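Local coordinates for protein oxidoreductase, zinc-binding dehydrogenase family (Myxococcus xanthus, PDB 5K1S) that acts as a zinc-containing medium-chain reductase in the alternative de novo biosynthesis of isovaleryl coenzyme A, at residues 51-55 / 158-163; 54-60 / 77-81; 60-65 / 343-347. One frame throughout, in Å; residues are numbered along the deposited sequence.

In the fold
Interactions 1 and 2 are buried and share Cys54 and Gly55 of strand 46-56. In interaction 1 the short helix 158-161 packs on this strand through an aromatic stack and alanine contacts. Interaction 2 joins the end of the same strand and the start of helix 58-64 to the 77-81 segment. It is the more polar of the two buried contacts, with a backbone bond, a bridging water and a zinc ion. Interaction 3 lies farther out and is partly buried. It holds the same helix 58-64 against helix 339-347 through salt bridges and an arginine-histidine hydrogen bond, with valine packing beside them. Asp60 belongs to interactions 2 and 3: its carboxylate lies near His79 and its CB near His343.

Interaction 1 of 3, residues 51-55 / 158-163; sequences VHACG and WNEAAT
This is a buried packing contact, largely aromatic and apolar, between strand 46-56 and the short helix 158-161. It sits at a classic beta bulge, where His52 and Ala53 both face Ala82 of the neighbouring strand 80-88. The main feature is an offset stack of the His52 ring on the five-membered ring of Trp158. The two planes are nearly parallel, 6° apart, and the centroids are 4.0 Å from each other. The imidazole is shifted toward the rim of the indole, with His52 CD2 3.5 Å from Trp158 CE2. His52 CB also lies over the indole, in a CH-pi contact 3.5 Å from the centroid of the five-membered ring. Trp158 reaches this position with CG anti to the carbonyl carbon (chi1 -64°), which lays the indole along His52. Arg100 makes a cation-pi contact with the same tryptophan. Beyond the stack, small residues let the backbones come close. Ala53 CB meets Ala162 CB at 3.6 Å, and Asn159 OD1 lies beside the same Ala53 methyl. At Gly55 a side chain would point at the carbonyl of Ala162, so the lack of one makes room for the chain just after helix 158-161. There Gly55 CA makes a CA-H...O contact with Ala162 O at 3.3 Å. Thr163 turns its hydroxyl to Gln328, while Thr163 CG2 rests 4.1 Å from Gly55 CA.

Interaction 2 of 3, residues 54-60 / 77-81; sequences CGVCYHD and LGHEA. With ZN (zinc ion), chain F.
Cys54 pairs with Ala81 in an antiparallel, non-hydrogen-bonded pair of strands 46-56 and 80-88. Their side chains lie on the same face of the sheet, with Cys54 SG 4.2 Å from Ala81 CB. The thiol also passes beside the backbone of Gly78 and Glu80. At Gly55 the strands are joined by a backbone hydrogen bond, from Gly55 N to Glu80 O, 2.7 Å long. Gly55 has no side chain, and the Glu80 side chain lies in the space beside it. A bridging water donates to Gly55 O and to Asp60 OD2, and accepts from His79 N. It thus ties the strand, the next helix and the metal-ligand segment together. The water also sits over one face of the His79 ring. The Val56 side chain points away from 77-81 and packs on His343 and Leu346 of helix 339-347. Next comes Cys57, a zinc ligand at the N-cap of helix 58-64. Its SG is anti to the backbone N (chi1 178°), which carries it to the zinc ion, 2.5 Å away. His79 NE2 is 2.0 Å from the same ion. Cys166 is the third protein ligand. Cys57 and His79 belong to the GroES-like part of a medium-chain dehydrogenase/reductase; the site probably corresponds to the catalytic zinc of relatives. Cys57 and Asp60 form a capping box, in which Cys57 N donates to Asp60 OD2 at 3.1 Å, from above the carboxylate plane. His59 N adds a weak capping bond to Cys57 SG. His59 CB lies at the edge of the His79 ring, in its plane, 3.6 Å from His79 CE1. The two imidazoles are steeply inclined, at 71°, and His59 NE2 is hydrogen-bonded to Glu132. Asp60 OD1 approaches His79 ND1 to 3.7 Å, and Leu77 CD1 packs near Asp60 O.

Interaction 3 of 3, residues 60-65 / 343-347; sequences DVINRR and HFRLE
Arg64 and Arg65 both form salt bridges to Glu347, making a small network between helix 58-64 and helix 339-347. Both meet the same oxygen, Glu347 OE2. Arg65 NH2 donates to Glu347 OE2 at 2.9 Å and comes from above the carboxylate plane. The Arg64 bridge, through NH2, is modelled too short for its exact length to be trusted. The short helical segments cross at -111°, with axes 10.9 Å apart; helix 58-64 directly follows the zinc ligand Cys57. Arg64 has a second bond, from Arg64 NE to His343 ND1, 3.1 Å long and fairly straight at 161°. The imidazole nitrogen lies in the guanidinium plane, while the arginine nitrogen stands a little out of the imidazole plane. A bend in the Arg64 chain at chi3 (53°) turns its end so that NE and NH2 serve different partners. The other ring nitrogen, His343 NE2, is hydrogen-bonded to Tyr138 OH. With an alanine here in place of His343, Arg64 NE and Tyr138 OH would probably each lose this partner and a gap open against Val61 and Asp60. The packing lies around these bonds. Asp60 CB is 4.0 Å from His343 CE1. Val61 CG2 sits over one face of the His343 ring and also touches Leu346 CD2, at 4.1 Å. The other methyl, Val61 CG1, packs 3.7 Å from Glu347 CG and lies over the centre of the Arg65 guanidinium face.

Interaction 1 of 3, residues 51-55 / 158-163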
# COMPACT_ATOMS: atom_id res chain seq x y z
N VAL A 51 -16.22 34.89 -2.02
CA VAL A 51 -14.89 34.38 -2.32
C VAL A 51 -13.91 35.54 -2.35
O VAL A 51 -14.06 36.49 -3.14
CB VAL A 51 -14.88 33.62 -3.66
CG1 VAL A 51 -13.52 32.99 -3.90
CG2 VAL A 51 -15.98 32.56 -3.67
N HIS A 52 -12.89 35.48 -1.49
CA HIS A 52 -11.80 36.44 -1.51
C HIS A 52 -10.60 35.97 -2.31
O HIS A 52 -9.79 36.80 -2.74
CB HIS A 52 -11.35 36.76 -0.08
CG HIS A 52 -12.32 37.59 0.69
ND1 HIS A 52 -12.30 38.97 0.69
CD2 HIS A 52 -13.36 37.24 1.50
CE1 HIS A 52 -13.27 39.43 1.45
NE2 HIS A 52 -13.93 38.40 1.96
N ALA A 53 -10.47 34.66 -2.52
CA ALA A 53 -9.36 34.11 -3.27
C ALA A 53 -9.68 32.67 -3.64
O ALA A 53 -10.40 31.98 -2.92
CB ALA A 53 -8.06 34.18 -2.46
N CYS A 54 -9.14 32.23 -4.78
CA CYS A 54 -9.27 30.85 -5.21
C CYS A 54 -7.96 30.40 -5.83
O CYS A 54 -7.50 30.99 -6.81
CB CYS A 54 -10.41 30.67 -6.22
SG CYS A 54 -10.64 28.95 -6.73
N GLY A 55 -7.37 29.35 -5.26
CA GLY A 55 -6.12 28.84 -5.78
C GLY A 55 -6.30 28.19 -7.14
O GLY A 55 -7.32 27.57 -7.44
N TRP A 158 -6.25 35.58 3.14
CA TRP A 158 -7.03 34.79 2.18
C TRP A 158 -6.13 34.09 1.17
O TRP A 158 -6.31 32.90 0.89
CB TRP A 158 -8.04 35.69 1.46
CG TRP A 158 -9.08 36.28 2.37
CD1 TRP A 158 -9.24 37.60 2.69
CD2 TRP A 158 -10.10 35.57 3.07
NE1 TRP A 158 -10.30 37.75 3.54
CE2 TRP A 158 -10.85 36.52 3.80
CE3 TRP A 158 -10.47 34.22 3.15
CZ2 TRP A 158 -11.93 36.17 4.59
CZ3 TRP A 158 -11.54 33.87 3.95
CH2 TRP A 158 -12.26 34.84 4.66
N ASN A 159 -5.16 34.81 0.62
CA ASN A 159 -4.32 34.24 -0.44
C ASN A 159 -3.62 32.98 0.04
O ASN A 159 -3.63 31.94 -0.64
CB ASN A 159 -3.31 35.27 -0.93
CG ASN A 159 -3.97 36.46 -1.60
OD1 ASN A 159 -5.15 36.41 -1.96
ND2 ASN A 159 -3.21 37.53 -1.79
N GLU A 160 -2.98 33.04 1.22
CA GLU A 160 -2.32 31.86 1.77
C GLU A 160 -3.33 30.76 2.04
O GLU A 160 -3.02 29.57 1.86
CB GLU A 160 -1.57 32.23 3.04
CG GLU A 160 -0.17 32.76 2.82
CD GLU A 160 0.59 32.96 4.12
OE1 GLU A 160 -0.01 33.48 5.08
OE2 GLU A 160 1.78 32.59 4.18
N ALA A 161 -4.54 31.12 2.47
CA ALA A 161 -5.54 30.12 2.82
C ALA A 161 -6.11 29.44 1.58
O ALA A 161 -6.48 28.27 1.63
CB ALA A 161 -6.67 30.76 3.63
N ALA A 162 -6.18 30.16 0.45
CA ALA A 162 -6.77 29.62 -0.77
C ALA A 162 -5.87 28.61 -1.46
O ALA A 162 -6.24 28.13 -2.54
CB ALA A 162 -7.09 30.75 -1.74
N THR A 163 -4.71 28.27 -0.90
CA THR A 163 -3.82 27.28 -1.49
C THR A 163 -3.41 26.21 -0.49
O THR A 163 -2.43 25.50 -0.71
CB THR A 163 -2.57 27.96 -2.07
OG1 THR A 163 -1.86 28.63 -1.03
CG2 THR A 163 -2.96 28.96 -3.15

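Interaction 2 of 3, residues 54-60 / 77-81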
# COMPACT_ATOMS: atom_id res chain seq x y z
N CYS A 54 -9.14 32.23 -4.78
CA CYS A 54 -9.27 30.85 -5.21
C CYS A 54 -7.96 30.40 -5.83
O CYS A 54 -7.50 30.99 -6.81
CB CYS A 54 -10.41 30.67 -6.22
SG CYS A 54 -10.64 28.95 -6.73
N GLY A 55 -7.37 29.35 -5.26
CA GLY A 55 -6.12 28.84 -5.78
C GLY A 55 -6.30 28.19 -7.14
O GLY A 55 -7.32 27.57 -7.44
N VAL A 56 -5.28 28.35 -7.97
CA VAL A 56 -5.24 27.73 -9.29
C VAL A 56 -4.49 26.42 -9.16
O VAL A 56 -3.29 26.40 -8.88
CB VAL A 56 -4.59 28.65 -10.33
CG1 VAL A 56 -4.61 27.99 -11.71
CG2 VAL A 56 -5.29 30.00 -10.37
N CYS A 57 -5.19 25.31 -9.36
CA CYS A 57 -4.62 23.97 -9.30
C CYS A 57 -4.60 23.37 -10.70
O CYS A 57 -5.55 23.55 -11.47
CB CYS A 57 -5.42 23.08 -8.34
SG CYS A 57 -4.84 21.39 -8.23
N TYR A 58 -3.52 22.66 -11.03
CA TYR A 58 -3.42 22.06 -12.36
C TYR A 58 -4.62 21.18 -12.66
O TYR A 58 -4.99 21.00 -13.83
CB TYR A 58 -2.13 21.25 -12.49
CG TYR A 58 -1.93 20.67 -13.87
CD1 TYR A 58 -1.39 21.43 -14.90
CD2 TYR A 58 -2.30 19.36 -14.15
CE1 TYR A 58 -1.21 20.90 -16.16
CE2 TYR A 58 -2.13 18.82 -15.41
CZ TYR A 58 -1.58 19.60 -16.41
OH TYR A 58 -1.40 19.07 -17.67
N HIS A 59 -5.23 20.61 -11.62
CA HIS A 59 -6.52 19.94 -11.77
C HIS A 59 -7.49 20.81 -12.57
O HIS A 59 -8.25 20.30 -13.41
CB HIS A 59 -7.09 19.63 -10.39
CG HIS A 59 -8.33 18.79 -10.40
ND1 HIS A 59 -8.30 17.42 -10.46
CD2 HIS A 59 -9.64 19.14 -10.34
CE1 HIS A 59 -9.54 16.95 -10.44
NE2 HIS A 59 -10.37 17.98 -10.36
N ASP A 60 -7.46 22.12 -12.34
CA ASP A 60 -8.35 23.03 -13.07
C ASP A 60 -8.03 23.04 -14.56
O ASP A 60 -8.93 23.19 -15.39
CB ASP A 60 -8.23 24.45 -12.50
CG ASP A 60 -8.62 24.53 -11.04
OD1 ASP A 60 -9.43 23.70 -10.58
OD2 ASP A 60 -8.11 25.44 -10.34
N LEU A 77 -15.14 27.04 -12.74
CA LEU A 77 -14.13 26.11 -12.26
C LEU A 77 -13.56 26.58 -10.93
O LEU A 77 -13.81 27.69 -10.46
CB LEU A 77 -13.02 25.95 -13.30
CG LEU A 77 -13.46 25.80 -14.76
CD1 LEU A 77 -12.26 25.44 -15.63
CD2 LEU A 77 -14.57 24.77 -14.92
N GLY A 78 -12.77 25.71 -10.31
CA GLY A 78 -12.04 26.05 -9.10
C GLY A 78 -12.53 25.32 -7.88
O GLY A 78 -13.73 25.35 -7.56
N HIS A 79 -11.62 24.65 -7.17
CA HIS A 79 -11.95 23.91 -5.96
C HIS A 79 -11.17 24.37 -4.75
O HIS A 79 -11.31 23.77 -3.67
CB HIS A 79 -11.72 22.41 -6.18
CG HIS A 79 -10.29 22.04 -6.41
ND1 HIS A 79 -9.83 21.57 -7.62
CD2 HIS A 79 -9.22 22.06 -5.58
CE1 HIS A 79 -8.54 21.32 -7.53
NE2 HIS A 79 -8.14 21.61 -6.31
N GLU A 80 -10.35 25.42 -4.88
CA GLU A 80 -9.43 25.82 -3.83
C GLU A 80 -9.77 27.24 -3.37
O GLU A 80 -8.93 28.14 -3.43
CB GLU A 80 -7.99 25.74 -4.35
CG GLU A 80 -6.97 25.27 -3.32
CD GLU A 80 -5.60 25.03 -3.94
OE1 GLU A 80 -5.48 25.16 -5.18
OE2 GLU A 80 -4.65 24.71 -3.20
N ALA A 81 -11.00 27.43 -2.90
CA ALA A 81 -11.54 28.75 -2.62
C ALA A 81 -11.56 29.03 -1.12
O ALA A 81 -11.83 28.13 -0.32
CB ALA A 81 -12.95 28.89 -3.19
ZN ZN F . -6.32 20.75 -6.34
O HOH W 1 -8.84 25.21 -7.79

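Interaction 3 of 3, residues 60-65 / 343-347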
# COMPACT_ATOMS: atom_id res chain seq x y z
N ASP A 60 -7.46 22.12 -12.34
CA ASP A 60 -8.35 23.03 -13.07
C ASP A 60 -8.03 23.04 -14.56
O ASP A 60 -8.93 23.19 -15.39
CB ASP A 60 -8.23 24.45 -12.50
CG ASP A 60 -8.62 24.53 -11.04
OD1 ASP A 60 -9.43 23.70 -10.58
OD2 ASP A 60 -8.11 25.44 -10.34
N VAL A 61 -6.75 22.91 -14.91
CA VAL A 61 -6.37 22.83 -16.32
C VAL A 61 -7.03 21.62 -16.97
O VAL A 61 -7.69 21.73 -18.01
CB VAL A 61 -4.84 22.78 -16.46
CG1 VAL A 61 -4.44 22.58 -17.92
CG2 VAL A 61 -4.20 24.04 -15.90
N ILE A 62 -6.86 20.45 -16.36
CA ILE A 62 -7.47 19.23 -16.89
C ILE A 62 -8.97 19.43 -17.03
O ILE A 62 -9.57 19.08 -18.06
CB ILE A 62 -7.14 18.03 -15.99
CG1 ILE A 62 -5.62 17.89 -15.81
CG2 ILE A 62 -7.71 16.75 -16.58
CD1 ILE A 62 -5.22 16.89 -14.74
N ASN A 63 -9.60 20.00 -16.00
CA ASN A 63 -11.03 20.27 -16.04
C ASN A 63 -11.38 21.16 -17.23
O ASN A 63 -12.35 20.88 -17.96
CB ASN A 63 -11.46 20.92 -14.73
CG ASN A 63 -12.97 20.99 -14.56
OD1 ASN A 63 -13.72 20.32 -15.27
ND2 ASN A 63 -13.42 21.79 -13.61
N ARG A 64 -10.60 22.22 -17.45
CA ARG A 64 -10.91 23.15 -18.53
C ARG A 64 -10.88 22.47 -19.89
O ARG A 64 -11.63 22.87 -20.80
CB ARG A 64 -9.92 24.32 -18.51
CG ARG A 64 -10.07 25.26 -19.70
CD ARG A 64 -9.10 26.42 -19.64
NE ARG A 64 -7.71 25.99 -19.49
CZ ARG A 64 -7.00 25.38 -20.42
NH1 ARG A 64 -7.54 25.08 -21.60
NH2 ARG A 64 -5.74 25.04 -20.18
N ARG A 65 -10.03 21.46 -20.07
CA ARG A 65 -9.90 20.78 -21.35
C ARG A 65 -11.03 19.80 -21.63
O ARG A 65 -11.05 19.19 -22.71
CB ARG A 65 -8.56 20.04 -21.42
CG ARG A 65 -7.36 20.96 -21.52
CD ARG A 65 -6.05 20.17 -21.47
NE ARG A 65 -4.89 21.05 -21.49
CZ ARG A 65 -3.67 20.70 -21.09
NH1 ARG A 65 -3.44 19.47 -20.63
NH2 ARG A 65 -2.68 21.57 -21.15
N HIS A 343 -3.67 30.02 -16.19
CA HIS A 343 -3.54 28.66 -16.70
C HIS A 343 -2.37 28.55 -17.67
O HIS A 343 -1.60 27.58 -17.61
CB HIS A 343 -4.83 28.22 -17.39
CG HIS A 343 -5.93 27.90 -16.43
ND1 HIS A 343 -6.90 26.97 -16.70
CD2 HIS A 343 -6.21 28.40 -15.21
CE1 HIS A 343 -7.74 26.90 -15.68
NE2 HIS A 343 -7.34 27.76 -14.76
N PHE A 344 -2.23 29.52 -18.57
CA PHE A 344 -1.11 29.50 -19.50
C PHE A 344 0.21 29.42 -18.75
O PHE A 344 1.07 28.58 -19.07
CB PHE A 344 -1.15 30.74 -20.39
CG PHE A 344 -0.17 30.70 -21.54
CD1 PHE A 344 1.15 31.06 -21.35
CD2 PHE A 344 -0.58 30.29 -22.80
CE1 PHE A 344 2.05 31.01 -22.40
CE2 PHE A 344 0.31 30.25 -23.85
CZ PHE A 344 1.63 30.61 -23.65
N ARG A 345 0.39 30.27 -17.74
CA ARG A 345 1.59 30.19 -16.91
C ARG A 345 1.74 28.80 -16.31
O ARG A 345 2.82 28.20 -16.36
CB ARG A 345 1.53 31.24 -15.79
CG ARG A 345 1.70 32.67 -16.26
CD ARG A 345 1.68 33.63 -15.07
NE ARG A 345 2.73 33.32 -14.10
CZ ARG A 345 2.86 33.92 -12.92
NH1 ARG A 345 2.01 34.87 -12.55
NH2 ARG A 345 3.85 33.56 -12.11
N LEU A 346 0.66 28.27 -15.73
CA LEU A 346 0.74 26.99 -15.05
C LEU A 346 1.01 25.85 -16.02
O LEU A 346 1.77 24.92 -15.71
CB LEU A 346 -0.55 26.74 -14.26
CG LEU A 346 -0.60 25.47 -13.40
CD1 LEU A 346 0.53 25.45 -12.38
CD2 LEU A 346 -1.95 25.38 -12.70
N GLU A 347 0.41 25.90 -17.21
CA GLU A 347 0.61 24.84 -18.19
C GLU A 347 2.07 24.76 -18.62
O GLU A 347 2.67 23.68 -18.63
CB GLU A 347 -0.28 25.07 -19.41
CG GLU A 347 -1.74 24.72 -19.21
CD GLU A 347 -2.58 25.01 -20.43
OE1 GLU A 347 -2.23 25.94 -21.19
OE2 GLU A 347 -3.59 24.30 -20.65